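Long-range contacts in aromatic-amino-acid aminotransferase (Burkholderia pseudomallei, PDB 4F4E), which probably transfers the amino group of tyrosine and related amino acids to 2-oxoglutarate, working as a homodimer with covalently bound pyridoxal 5'-phosphate: residues G133-R138 and D161-E166; A144-S149 and I197-A202; Q238-S243 and G335-R340; D339-M344 and I398-L403. One frame throughout, in Å; residues are numbered along the deposited sequence.

The four contacts form two groups on opposite sides of the chain's centre, their centres about 25 to 34 Å apart. Interactions 1 and 2 lie about 12 Å apart, centre to centre, and touch: their segments alternate along the chain, and helix 125-140, strand 146-150, helix 154-162 and strand 197-201 build one layered unit of the large sheet and its helices. Interactions 3 and 4 follow in sequence, about 10 Å apart between centres, and share Asp339 and Arg340 of helix 324-354. That helix meets the loop 238-243, which follows a strand of the large sheet, and then the region 398-403. It thus ties a loop of the sheet to the C-terminal part of the fold.

Interaction 1 of 4, residues G133-R138 and D161-E166; sequences GADFLR and DMAGFE
Ala134 and Ala163 meet methyl to methyl, CB to CB at 3.7 Å, where helix 125-140 passes the end of helix 154-162. Two such small residues illustrate how a helix and a turn can approach closely, the CA atoms of Asp135 and Ala163 being 6.0 Å apart. Phe165 extends the apolar seam. Its ring is presented edge-on to the helix, with CE2 3.4 Å from Ala134 O and CZ 3.5 Å from Arg138 N, two backbone atoms already joined to each other by a helical hydrogen bond. Leu137 CB also rests against CZ, while Arg138 CD lies over one face of the ring.

The polar contacts are less direct. Water 1 donates to Asp135 OD1 at 2.7 Å and to Ala163 O at 2.8 Å, bridging helix and turn; the same OD1 forms a salt bridge with Lys131. Arg138, whose CG is anti to the backbone N (chi1 173°), reaches across and lays its guanidinium over Gly164, with Gly164 CA 3.7 Å from the plane and above its centre. NH1 of Arg138 comes within 2.8 Å of Gly164 O, yet at an angle too poor for a hydrogen bond. Gly164 itself, at phi 111°, closes helix 154-162 in a Schellman motif.

Around this pair, Ile197 of strand 197-201 touches both Leu137 and Phe165, Phe160 of helix 154-162 backs Ala134 and Phe165, and helix 288-303 packs on Asp135 and Phe136, the latter also meeting Phe25 of the second subunit.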
loop_
_atom_site.group_PDB
_atom_site.type_symbol
_atom_site.label_atom_id
_atom_site.label_comp_id
_atom_site.label_asym_id
_atom_site.label_seq_id
_atom_site.Cartn_x
_atom_site.Cartn_y
_atom_site.Cartn_z
ATOM N N GLY A 133 -2.180 -7.305 9.828
ATOM C CA GLY A 133 -2.449 -8.261 10.859
ATOM C C GLY A 133 -1.245 -8.450 11.780
ATOM O O GLY A 133 -1.398 -8.469 13.011
ATOM N N ALA A 134 -0.067 -8.620 11.175
ATOM C CA ALA A 134 1.194 -8.829 11.894
ATOM C C ALA A 134 1.465 -7.620 12.801
ATOM O O ALA A 134 1.763 -7.762 13.995
ATOM C CB ALA A 134 2.364 -9.046 10.911
ATOM N N ASP A 135 1.320 -6.423 12.243
ATOM C CA ASP A 135 1.622 -5.249 13.032
ATOM C C ASP A 135 0.636 -5.122 14.202
ATOM O O ASP A 135 1.061 -4.773 15.307
ATOM C CB ASP A 135 1.604 -3.942 12.243
ATOM C CG ASP A 135 2.790 -3.788 11.270
ATOM O OD1 ASP A 135 3.793 -4.545 11.368
ATOM O OD2 ASP A 135 2.661 -2.870 10.415
ATOM N N PHE A 136 -0.637 -5.385 13.981
ATOM C CA PHE A 136 -1.610 -5.352 15.068
ATOM C C PHE A 136 -1.299 -6.445 16.093
ATOM O O PHE A 136 -1.333 -6.198 17.307
ATOM C CB PHE A 136 -3.021 -5.529 14.501
ATOM C CG PHE A 136 -4.104 -5.627 15.531
ATOM C CD1 PHE A 136 -4.285 -4.640 16.496
ATOM C CD2 PHE A 136 -4.982 -6.700 15.517
ATOM C CE1 PHE A 136 -5.305 -4.733 17.436
ATOM C CE2 PHE A 136 -6.016 -6.789 16.443
ATOM C CZ PHE A 136 -6.174 -5.814 17.404
ATOM N N LEU A 137 -1.001 -7.652 15.613
ATOM C CA LEU A 137 -0.636 -8.743 16.534
ATOM C C LEU A 137 0.549 -8.384 17.432
ATOM O O LEU A 137 0.564 -8.729 18.610
ATOM C CB LEU A 137 -0.407 -10.045 15.772
ATOM C CG LEU A 137 -1.713 -10.822 15.492
ATOM C CD1 LEU A 137 -1.557 -11.773 14.328
ATOM C CD2 LEU A 137 -2.225 -11.575 16.765
ATOM N N ARG A 138 1.517 -7.666 16.875
ATOM C CA ARG A 138 2.686 -7.254 17.607
ATOM C C ARG A 138 2.334 -6.336 18.775
ATOM O O ARG A 138 2.907 -6.455 19.840
ATOM C CB ARG A 138 3.690 -6.625 16.661
ATOM C CG ARG A 138 4.916 -5.999 17.305
ATOM C CD ARG A 138 6.030 -6.982 17.493
ATOM N NE ARG A 138 7.271 -6.244 17.780
ATOM C CZ ARG A 138 8.340 -6.778 18.355
ATOM N NH1 ARG A 138 8.346 -8.062 18.718
ATOM N NH2 ARG A 138 9.409 -6.021 18.561
ATOM N N ASP A 161 9.184 -11.770 10.430
ATOM C CA ASP A 161 10.426 -11.375 11.055
ATOM C C ASP A 161 10.593 -9.841 11.034
ATOM O O ASP A 161 10.970 -9.248 12.040
ATOM C CB ASP A 161 11.593 -12.066 10.377
ATOM C CG ASP A 161 12.896 -11.736 11.009
ATOM O OD1 ASP A 161 13.233 -12.371 12.019
ATOM O OD2 ASP A 161 13.563 -10.856 10.468
ATOM N N MET A 162 10.320 -9.211 9.900
ATOM C CA MET A 162 10.356 -7.732 9.817
ATOM C C MET A 162 9.333 -7.054 10.702
ATOM O O MET A 162 9.541 -5.919 11.168
ATOM C CB MET A 162 10.156 -7.286 8.374
ATOM C CG MET A 162 10.235 -5.788 8.170
ATOM S SD MET A 162 11.908 -5.105 8.444
ATOM C CE MET A 162 12.942 -6.296 7.623
ATOM N N ALA A 163 8.206 -7.713 10.942
ATOM C CA ALA A 163 7.187 -7.166 11.838
ATOM C C ALA A 163 7.589 -7.327 13.340
ATOM O O ALA A 163 6.876 -6.848 14.211
ATOM C CB ALA A 163 5.829 -7.809 11.555
ATOM N N GLY A 164 8.695 -7.999 13.612
ATOM C CA GLY A 164 9.249 -8.118 14.975
ATOM C C GLY A 164 9.191 -9.490 15.625
ATOM O O GLY A 164 9.611 -9.641 16.782
ATOM N N PHE A 165 8.687 -10.489 14.927
ATOM C CA PHE A 165 8.441 -11.823 15.509
ATOM C C PHE A 165 9.564 -12.811 15.237
ATOM O O PHE A 165 10.163 -12.819 14.181
ATOM C CB PHE A 165 7.160 -12.431 14.893
ATOM C CG PHE A 165 5.899 -11.662 15.190
ATOM C CD1 PHE A 165 5.245 -11.854 16.393
ATOM C CD2 PHE A 165 5.343 -10.802 14.257
ATOM C CE1 PHE A 165 4.070 -11.173 16.703
ATOM C CE2 PHE A 165 4.170 -10.109 14.547
ATOM C CZ PHE A 165 3.534 -10.302 15.776
ATOM N N GLU A 166 9.833 -13.699 16.190
ATOM C CA GLU A 166 10.656 -14.868 15.923
ATOM C C GLU A 166 9.776 -15.861 15.163
ATOM O O GLU A 166 8.644 -16.121 15.578
ATOM C CB GLU A 166 11.125 -15.484 17.252
ATOM C CG GLU A 166 11.866 -16.804 17.091
ATOM C CD GLU A 166 12.189 -17.488 18.416
ATOM O OE1 GLU A 166 12.149 -16.801 19.459
ATOM O OE2 GLU A 166 12.459 -18.724 18.375
HETATM O O HOH W 1 5.234 -4.684 13.606
#

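Interaction 2 of 4, residues A144-S149 and I197-A202; sequences AKVAIS and IVVLHA. With EDO (1,2-ethanediol), chain C.
Val146 and Ile197 face each other in neighbouring parallel strands, 146-150 and 197-201, inside the large, mainly parallel sheet. The short strand axes run at 22° to one another, the gentle twist of such a sheet. Three backbone hydrogen bonds knit them in the staggered pattern of parallel pairing: Ile197 N to Lys145 O (2.9 Å), Ala147 N to Ile197 O (2.8 Å) and Val199 N to Ala147 O (2.8 Å), each with an N-H...O angle of at least 170°. Beyond them the strands spread, and water 2 takes over the next rung, accepting from Ser149 N at 2.9 Å and donating to Val199 O at 2.9 Å.

On one face Val146 fits between two partners. Its CG2 touches Ile197 CD1 at 3.9 Å, whereas CG1, anti to the backbone N (chi1 174°), reaches Val199 CG2 at 3.8 Å. Phe160 of helix 154-162 covers both valines. Ala147 and Val198 turn to the other face.

At the C-terminal ends, Ser149 OG stands 3.6 Å from His201 NE2, oblique to the ring; each has other partners, OG binding Pro151 O and His205 NE2, and His201 NE2 binding Ser152 OG. A molecule of 1,2-ethanediol, probably from the crystallisation liquor, spans the backbone of His201, its O1 accepting from N and its O2 donating to O, and it also bonds Tyr170 OH. A mainly parallel sheet between layers of helices is how the large domain of fold type I pyridoxal-phosphate enzymes, the class I aminotransferases among them, is built.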
loop_
_atom_site.group_PDB
_atom_site.type_symbol
_atom_site.label_atom_id
_atom_site.label_comp_id
_atom_site.label_asym_id
_atom_site.label_seq_id
_atom_site.Cartn_x
_atom_site.Cartn_y
_atom_site.Cartn_z
ATOM N N ALA A 144 4.869 -13.157 21.380
ATOM C CA ALA A 144 4.386 -14.340 20.640
ATOM C C ALA A 144 5.343 -14.742 19.522
ATOM O O ALA A 144 5.935 -13.897 18.899
ATOM C CB ALA A 144 2.980 -14.083 20.064
ATOM N N LYS A 145 5.498 -16.050 19.269
ATOM C CA LYS A 145 6.235 -16.509 18.123
ATOM C C LYS A 145 5.237 -16.781 16.994
ATOM O O LYS A 145 4.044 -16.932 17.239
ATOM C CB LYS A 145 7.042 -17.750 18.457
ATOM C CG LYS A 145 8.091 -17.492 19.561
ATOM C CD LYS A 145 8.826 -18.756 19.912
ATOM C CE LYS A 145 9.737 -18.484 21.100
ATOM N NZ LYS A 145 9.914 -19.752 21.835
ATOM N N VAL A 146 5.756 -16.855 15.782
ATOM C CA VAL A 146 4.986 -17.183 14.605
ATOM C C VAL A 146 5.484 -18.478 14.028
ATOM O O VAL A 146 6.704 -18.649 13.839
ATOM C CB VAL A 146 5.138 -16.085 13.555
ATOM C CG1 VAL A 146 4.445 -16.495 12.256
ATOM C CG2 VAL A 146 4.587 -14.802 14.102
ATOM N N ALA A 147 4.563 -19.387 13.717
ATOM C CA ALA A 147 4.885 -20.692 13.155
ATOM C C ALA A 147 4.347 -20.765 11.749
ATOM O O ALA A 147 3.176 -20.511 11.536
ATOM C CB ALA A 147 4.282 -21.807 13.995
ATOM N N ILE A 148 5.230 -21.141 10.823
ATOM C CA ILE A 148 4.922 -21.295 9.412
ATOM C C ILE A 148 5.158 -22.720 8.943
ATOM O O ILE A 148 5.884 -23.481 9.591
ATOM C CB ILE A 148 5.718 -20.284 8.542
ATOM C CG1 ILE A 148 7.233 -20.506 8.627
ATOM C CG2 ILE A 148 5.347 -18.894 8.966
ATOM C CD1 ILE A 148 8.024 -19.756 7.552
ATOM N N SER A 149 4.604 -23.085 7.782
ATOM C CA SER A 149 4.841 -24.440 7.280
ATOM C C SER A 149 6.275 -24.623 6.826
ATOM O O SER A 149 6.899 -23.685 6.305
ATOM C CB SER A 149 3.863 -24.811 6.167
ATOM O OG SER A 149 3.949 -23.963 5.017
ATOM N N ILE A 197 1.225 -17.708 16.943
ATOM C CA ILE A 197 0.489 -17.366 15.757
ATOM C C ILE A 197 0.853 -18.417 14.719
ATOM O O ILE A 197 2.009 -18.536 14.322
ATOM C CB ILE A 197 0.883 -15.978 15.254
ATOM C CG1 ILE A 197 0.588 -14.885 16.295
ATOM C CG2 ILE A 197 0.279 -15.713 13.879
ATOM C CD1 ILE A 197 1.556 -13.716 16.215
ATOM N N VAL A 198 -0.144 -19.166 14.242
ATOM C CA VAL A 198 0.101 -20.258 13.325
ATOM C C VAL A 198 -0.411 -19.887 11.919
ATOM O O VAL A 198 -1.594 -19.732 11.735
ATOM C CB VAL A 198 -0.578 -21.561 13.808
ATOM C CG1 VAL A 198 -0.158 -22.710 12.882
ATOM C CG2 VAL A 198 -0.189 -21.911 15.276
ATOM N N VAL A 199 0.497 -19.732 10.965
ATOM C CA VAL A 199 0.161 -19.296 9.604
ATOM C C VAL A 199 -0.167 -20.547 8.798
ATOM O O VAL A 199 0.675 -21.410 8.622
ATOM C CB VAL A 199 1.304 -18.514 8.957
ATOM C CG1 VAL A 199 0.962 -18.100 7.530
ATOM C CG2 VAL A 199 1.704 -17.336 9.835
ATOM N N LEU A 200 -1.414 -20.643 8.368
ATOM C CA LEU A 200 -1.992 -21.821 7.757
ATOM C C LEU A 200 -2.514 -21.469 6.366
ATOM O O LEU A 200 -3.368 -20.568 6.217
ATOM C CB LEU A 200 -3.164 -22.308 8.628
ATOM C CG LEU A 200 -2.773 -22.826 10.019
ATOM C CD1 LEU A 200 -3.957 -22.814 11.025
ATOM C CD2 LEU A 200 -2.196 -24.241 9.872
ATOM N N HIS A 201 -1.992 -22.165 5.348
ATOM C CA HIS A 201 -2.543 -22.044 4.006
ATOM C C HIS A 201 -3.904 -22.682 3.934
ATOM O O HIS A 201 -4.084 -23.869 4.273
ATOM C CB HIS A 201 -1.622 -22.711 2.990
ATOM C CG HIS A 201 -0.213 -22.155 2.950
ATOM N ND1 HIS A 201 0.312 -21.620 1.823
ATOM C CD2 HIS A 201 0.800 -22.131 3.915
ATOM C CE1 HIS A 201 1.603 -21.252 2.059
ATOM N NE2 HIS A 201 1.911 -21.587 3.341
ATOM N N ALA A 202 -4.885 -21.970 3.388
ATOM C CA ALA A 202 -6.233 -22.506 3.373
ATOM C C ALA A 202 -6.343 -23.686 2.428
ATOM O O ALA A 202 -7.152 -24.583 2.645
ATOM C CB ALA A 202 -7.273 -21.435 2.992
HETATM C C1 EDO C . -0.450 -25.706 6.063
HETATM O O1 EDO C . -0.400 -24.303 6.156
HETATM C C2 EDO C . -1.846 -26.250 5.727
HETATM O O2 EDO C . -2.230 -25.892 4.429
HETATM O O HOH W 2 2.810 -21.106 6.611
#

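Interaction 3 of 4, residues Q238-S243 and G335-R340; sequences QGFGES and GEMRDR
Gly239 offers its carbonyl O to Arg338 NH1 in the one direct hydrogen bond between the segments, 2.8 Å long and nearly straight at 168°. The acceptor lies in the guanidinium plane, so the bond helps to set how the group is turned. Gly239 has a positive phi (111°), a backbone shape that glycine, lacking a CB, takes up readily.

Phe240 follows, its ring edge meeting Met337 CE through CZ at 4.0 Å; Leu334 and Ile341 of the same helix line the ring. The carbonyl O of Phe240 accepts a hydrogen bond from water 3 at 2.7 Å, and that water also donates to Arg338 O.

This loop follows strand 230-235 of the large sheet, and helix 324-354, which it meets, is the long helix that in class I aminotransferases links the large and small domains. Asp247 braces the loop by accepting from the backbone N of Gly239, Gly241 and Glu242.

Gly241 O lies 3.6 Å from Arg338 CD and accepts a hydrogen bond from Arg342. Glu242 O sits over one guanidinium face, 3.2 Å from Arg338 NE but poorly angled for a bond; Ser243 CA covers that face too, while Gly335 CA lies against the opposite one.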
loop_
_atom_site.group_PDB
_atom_site.type_symbol
_atom_site.label_atom_id
_atom_site.label_comp_id
_atom_site.label_asym_id
_atom_site.label_seq_id
_atom_site.Cartn_x
_atom_site.Cartn_y
_atom_site.Cartn_z
ATOM N N GLN A 238 -8.485 -19.002 -3.485
ATOM C CA GLN A 238 -9.857 -19.441 -3.387
ATOM C C GLN A 238 -10.410 -19.580 -4.794
ATOM O O GLN A 238 -10.509 -18.606 -5.512
ATOM C CB GLN A 238 -10.729 -18.469 -2.585
ATOM C CG GLN A 238 -12.132 -19.006 -2.343
ATOM C CD GLN A 238 -12.979 -18.089 -1.471
ATOM O OE1 GLN A 238 -12.550 -16.963 -1.102
ATOM N NE2 GLN A 238 -14.159 -18.537 -1.153
ATOM N N GLY A 239 -10.754 -20.808 -5.161
ATOM C CA GLY A 239 -11.226 -21.136 -6.511
ATOM C C GLY A 239 -10.285 -21.986 -7.338
ATOM O O GLY A 239 -10.695 -22.520 -8.375
ATOM N N PHE A 240 -9.026 -22.108 -6.916
ATOM C CA PHE A 240 -8.069 -22.926 -7.689
ATOM C C PHE A 240 -7.985 -24.402 -7.269
ATOM O O PHE A 240 -7.258 -25.189 -7.914
ATOM C CB PHE A 240 -6.675 -22.309 -7.663
ATOM C CG PHE A 240 -6.564 -21.066 -8.488
ATOM C CD1 PHE A 240 -6.333 -21.149 -9.840
ATOM C CD2 PHE A 240 -6.729 -19.822 -7.921
ATOM C CE1 PHE A 240 -6.214 -19.994 -10.620
ATOM C CE2 PHE A 240 -6.599 -18.691 -8.681
ATOM C CZ PHE A 240 -6.357 -18.778 -10.032
ATOM N N GLY A 241 -8.612 -24.747 -6.157
ATOM C CA GLY A 241 -8.469 -26.086 -5.591
ATOM C C GLY A 241 -9.622 -26.971 -6.034
ATOM O O GLY A 241 -9.501 -27.766 -6.977
ATOM N N GLU A 242 -10.750 -26.839 -5.364
ATOM C CA GLU A 242 -11.932 -27.594 -5.773
ATOM C C GLU A 242 -13.037 -26.707 -6.343
ATOM O O GLU A 242 -13.619 -26.994 -7.407
ATOM C CB GLU A 242 -12.461 -28.392 -4.584
ATOM C CG GLU A 242 -13.745 -29.154 -4.875
ATOM C CD GLU A 242 -13.553 -30.283 -5.888
ATOM O OE1 GLU A 242 -12.399 -30.777 -6.125
ATOM O OE2 GLU A 242 -14.598 -30.712 -6.437
ATOM N N SER A 243 -13.392 -25.676 -5.598
ATOM C CA SER A 243 -14.418 -24.730 -6.010
ATOM C C SER A 243 -14.285 -23.516 -5.129
ATOM O O SER A 243 -13.649 -23.571 -4.093
ATOM C CB SER A 243 -15.822 -25.316 -5.840
ATOM O OG SER A 243 -16.096 -25.592 -4.457
ATOM N N GLY A 335 -13.057 -21.079 -13.017
ATOM C CA GLY A 335 -13.214 -22.529 -13.151
ATOM C C GLY A 335 -12.441 -23.113 -14.321
ATOM O O GLY A 335 -11.884 -24.213 -14.224
ATOM N N GLU A 336 -12.395 -22.365 -15.428
ATOM C CA GLU A 336 -11.607 -22.778 -16.609
ATOM C C GLU A 336 -10.099 -22.783 -16.256
ATOM O O GLU A 336 -9.371 -23.685 -16.661
ATOM C CB GLU A 336 -11.898 -21.860 -17.795
ATOM C CG GLU A 336 -13.321 -22.019 -18.293
ATOM C CD GLU A 336 -13.726 -20.937 -19.260
ATOM O OE1 GLU A 336 -12.994 -19.925 -19.379
ATOM O OE2 GLU A 336 -14.805 -21.055 -19.859
ATOM N N MET A 337 -9.670 -21.822 -15.465
ATOM C CA MET A 337 -8.288 -21.782 -15.014
ATOM C C MET A 337 -7.958 -22.952 -14.061
ATOM O O MET A 337 -6.936 -23.647 -14.255
ATOM C CB MET A 337 -7.968 -20.423 -14.387
ATOM C CG MET A 337 -8.133 -19.271 -15.355
ATOM S SD MET A 337 -8.222 -17.692 -14.512
ATOM C CE MET A 337 -6.631 -17.551 -13.836
ATOM N N ARG A 338 -8.830 -23.188 -13.075
ATOM C CA ARG A 338 -8.729 -24.369 -12.220
ATOM C C ARG A 338 -8.608 -25.633 -13.072
ATOM O O ARG A 338 -7.731 -26.462 -12.863
ATOM C CB ARG A 338 -9.943 -24.486 -11.299
ATOM C CG ARG A 338 -9.921 -25.682 -10.374
ATOM C CD ARG A 338 -11.107 -25.665 -9.420
ATOM N NE ARG A 338 -12.409 -25.703 -10.085
ATOM C CZ ARG A 338 -13.297 -24.686 -10.137
ATOM N NH1 ARG A 338 -13.077 -23.455 -9.611
ATOM N NH2 ARG A 338 -14.458 -24.919 -10.709
ATOM N N ASP A 339 -9.510 -25.777 -14.028
ATOM C CA ASP A 339 -9.565 -27.009 -14.812
ATOM C C ASP A 339 -8.369 -27.146 -15.750
ATOM O O ASP A 339 -7.942 -28.277 -16.032
ATOM C CB ASP A 339 -10.864 -27.058 -15.601
ATOM C CG ASP A 339 -12.116 -27.348 -14.712
ATOM O OD1 ASP A 339 -12.050 -27.783 -13.542
ATOM O OD2 ASP A 339 -13.177 -27.162 -15.268
ATOM N N ARG A 340 -7.840 -26.034 -16.270
ATOM C CA ARG A 340 -6.669 -26.138 -17.164
ATOM C C ARG A 340 -5.468 -26.636 -16.383
ATOM O O ARG A 340 -4.742 -27.489 -16.854
ATOM C CB ARG A 340 -6.306 -24.843 -17.880
ATOM C CG ARG A 340 -5.349 -25.126 -19.030
ATOM C CD ARG A 340 -4.537 -23.920 -19.406
ATOM N NE ARG A 340 -3.602 -23.545 -18.361
ATOM C CZ ARG A 340 -2.914 -22.420 -18.380
ATOM N NH1 ARG A 340 -3.077 -21.559 -19.400
ATOM N NH2 ARG A 340 -2.073 -22.161 -17.396
HETATM O O HOH W 3 -6.374 -26.318 -10.215
#

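Interaction 4 of 4, residues D339-M344 and I398-L403; sequences DRIRAM and ICVAAL
Val400 is the bump here: in the conformer described, one of two modelled, its CG1 sits against the groove between Ile341 and Met344, one turn apart on helix 324-354. CG1, anti to the backbone N (chi1 172°), touches Ile341 CG2 at 3.9 Å with the two side chains crossing at a slant, and it also meets Met344 CB at 4.2 Å. Ile341 then projects further forward, CD1 resting on the methyl of Ala401, whose small size suits the tip of the isoleucine.

Met344 also packs against Leu403: its CG lies 3.9 Å from Leu403 CB and comes within 3.5 Å of Leu403 O. Bends at chi2 (-59°) and chi3 carry SD alongside the Leu403 carbonyl group.

The segment 398-403 leaves strand 397-399, which pairs antiparallel with 371-373, and at once forms a short 3-10 turn over 400-402. The turn brings Val400 and Ala401 to the helix, and Leu403 leads on toward helix 408-419, whose Leu408 and Val411 back Met344 and Leu403 respectively, a setting that belongs to the small domain of class I aminotransferases.

Beside these apolar contacts, Arg340, also modelled in two conformers, brings NH2 to 2.8 Å from Ala401 O, near the guanidinium plane, while Leu403 O lies over one face. Water 4 accepts from Arg340 NH2 at 2.7 Å and donates to Val400 O and Leu403 O, the latter at 2.9 Å. Arg340 NH1 binds Thr60 O, beyond the contact.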
loop_
_atom_site.group_PDB
_atom_site.type_symbol
_atom_site.label_atom_id
_atom_site.label_comp_id
_atom_site.label_asym_id
_atom_site.label_seq_id
_atom_site.Cartn_x
_atom_site.Cartn_y
_atom_site.Cartn_z
ATOM N N ASP A 339 -9.510 -25.777 -14.028
ATOM C CA ASP A 339 -9.565 -27.009 -14.812
ATOM C C ASP A 339 -8.369 -27.146 -15.750
ATOM O O ASP A 339 -7.942 -28.277 -16.032
ATOM C CB ASP A 339 -10.864 -27.058 -15.601
ATOM C CG ASP A 339 -12.116 -27.348 -14.712
ATOM O OD1 ASP A 339 -12.050 -27.783 -13.542
ATOM O OD2 ASP A 339 -13.177 -27.162 -15.268
ATOM N N ARG A 340 -7.840 -26.034 -16.270
ATOM C CA ARG A 340 -6.669 -26.138 -17.164
ATOM C C ARG A 340 -5.468 -26.636 -16.383
ATOM O O ARG A 340 -4.742 -27.489 -16.854
ATOM C CB ARG A 340 -6.306 -24.843 -17.880
ATOM C CG ARG A 340 -5.349 -25.126 -19.030
ATOM C CD ARG A 340 -4.537 -23.920 -19.406
ATOM N NE ARG A 340 -3.602 -23.545 -18.361
ATOM C CZ ARG A 340 -2.914 -22.420 -18.380
ATOM N NH1 ARG A 340 -3.077 -21.559 -19.400
ATOM N NH2 ARG A 340 -2.073 -22.161 -17.396
ATOM N N ILE A 341 -5.280 -26.140 -15.166
ATOM C CA ILE A 341 -4.203 -26.636 -14.319
ATOM C C ILE A 341 -4.311 -28.133 -14.094
ATOM O O ILE A 341 -3.323 -28.845 -14.163
ATOM C CB ILE A 341 -4.114 -25.875 -12.967
ATOM C CG1 ILE A 341 -3.738 -24.402 -13.182
ATOM C CG2 ILE A 341 -3.127 -26.583 -12.021
ATOM C CD1 ILE A 341 -3.985 -23.553 -11.901
ATOM N N ARG A 342 -5.511 -28.604 -13.795
ATOM C CA ARG A 342 -5.763 -30.031 -13.588
ATOM C C ARG A 342 -5.436 -30.831 -14.855
ATOM O O ARG A 342 -4.911 -31.943 -14.772
ATOM C CB ARG A 342 -7.225 -30.250 -13.227
ATOM C CG ARG A 342 -7.647 -29.764 -11.854
ATOM C CD ARG A 342 -9.106 -30.099 -11.588
ATOM N NE ARG A 342 -9.543 -29.746 -10.234
ATOM C CZ ARG A 342 -10.772 -29.966 -9.770
ATOM N NH1 ARG A 342 -11.714 -30.521 -10.545
ATOM N NH2 ARG A 342 -11.066 -29.671 -8.520
ATOM N N ALA A 343 -5.777 -30.273 -16.007
ATOM C CA ALA A 343 -5.528 -30.962 -17.290
ATOM C C ALA A 343 -3.999 -31.102 -17.499
ATOM O O ALA A 343 -3.501 -32.133 -18.018
ATOM C CB ALA A 343 -6.121 -30.167 -18.443
ATOM N N MET A 344 -3.268 -30.075 -17.088
ATOM C CA MET A 344 -1.802 -30.070 -17.259
ATOM C C MET A 344 -1.179 -31.044 -16.285
ATOM O O MET A 344 -0.256 -31.793 -16.655
ATOM C CB MET A 344 -1.211 -28.659 -17.102
ATOM C CG MET A 344 -1.586 -27.669 -18.186
ATOM S SD MET A 344 -1.077 -28.190 -19.835
ATOM C CE MET A 344 -2.550 -29.008 -20.428
ATOM N N ILE A 398 7.936 -26.485 -9.439
ATOM C CA ILE A 398 7.471 -26.092 -10.796
ATOM C C ILE A 398 6.090 -25.401 -10.659
ATOM O O ILE A 398 5.285 -25.761 -9.789
ATOM C CB ILE A 398 7.427 -27.283 -11.788
ATOM C CG1 ILE A 398 6.478 -28.404 -11.336
ATOM C CG2 ILE A 398 8.847 -27.843 -12.002
ATOM C CD1 ILE A 398 6.193 -29.435 -12.439
ATOM N N CYS A 399 5.879 -24.386 -11.495
ATOM C CA CYS A 399 4.606 -23.749 -11.669
ATOM C C CYS A 399 3.843 -24.483 -12.770
ATOM O O CYS A 399 4.142 -24.337 -13.959
ATOM C CB CYS A 399 4.800 -22.289 -12.033
ATOM S SG CYS A 399 3.246 -21.377 -12.078
ATOM N N VAL A 400 2.948 -25.360 -12.341
ATOM C CA VAL A 400 2.119 -26.114 -13.225
ATOM C C VAL A 400 1.168 -25.202 -13.992
ATOM O O VAL A 400 0.763 -25.522 -15.086
ATOM C CB VAL A 400 1.392 -27.224 -12.434
ATOM C CG1 VAL A 400 0.359 -27.905 -13.287
ATOM C CG2 VAL A 400 2.416 -28.246 -11.974
ATOM N N ALA A 401 0.873 -24.028 -13.416
ATOM C CA ALA A 401 0.118 -22.952 -14.084
ATOM C C ALA A 401 0.850 -22.281 -15.242
ATOM O O ALA A 401 0.244 -21.446 -15.957
ATOM C CB ALA A 401 -0.349 -21.900 -13.050
ATOM N N ALA A 402 2.142 -22.583 -15.416
ATOM C CA ALA A 402 2.925 -22.141 -16.570
ATOM C C ALA A 402 3.071 -23.207 -17.687
ATOM O O ALA A 402 3.658 -22.970 -18.737
ATOM C CB ALA A 402 4.299 -21.638 -16.101
ATOM N N LEU A 403 2.409 -24.321 -17.493
ATOM C CA LEU A 403 2.334 -25.385 -18.506
ATOM C C LEU A 403 1.066 -25.135 -19.324
ATOM O O LEU A 403 0.054 -24.694 -18.790
ATOM C CB LEU A 403 2.224 -26.757 -17.834
ATOM C CG LEU A 403 3.421 -27.232 -17.012
ATOM C CD1 LEU A 403 3.085 -28.555 -16.309
ATOM C CD2 LEU A 403 4.617 -27.385 -17.920
HETATM O O HOH W 4 -1.644 -24.679 -16.464
#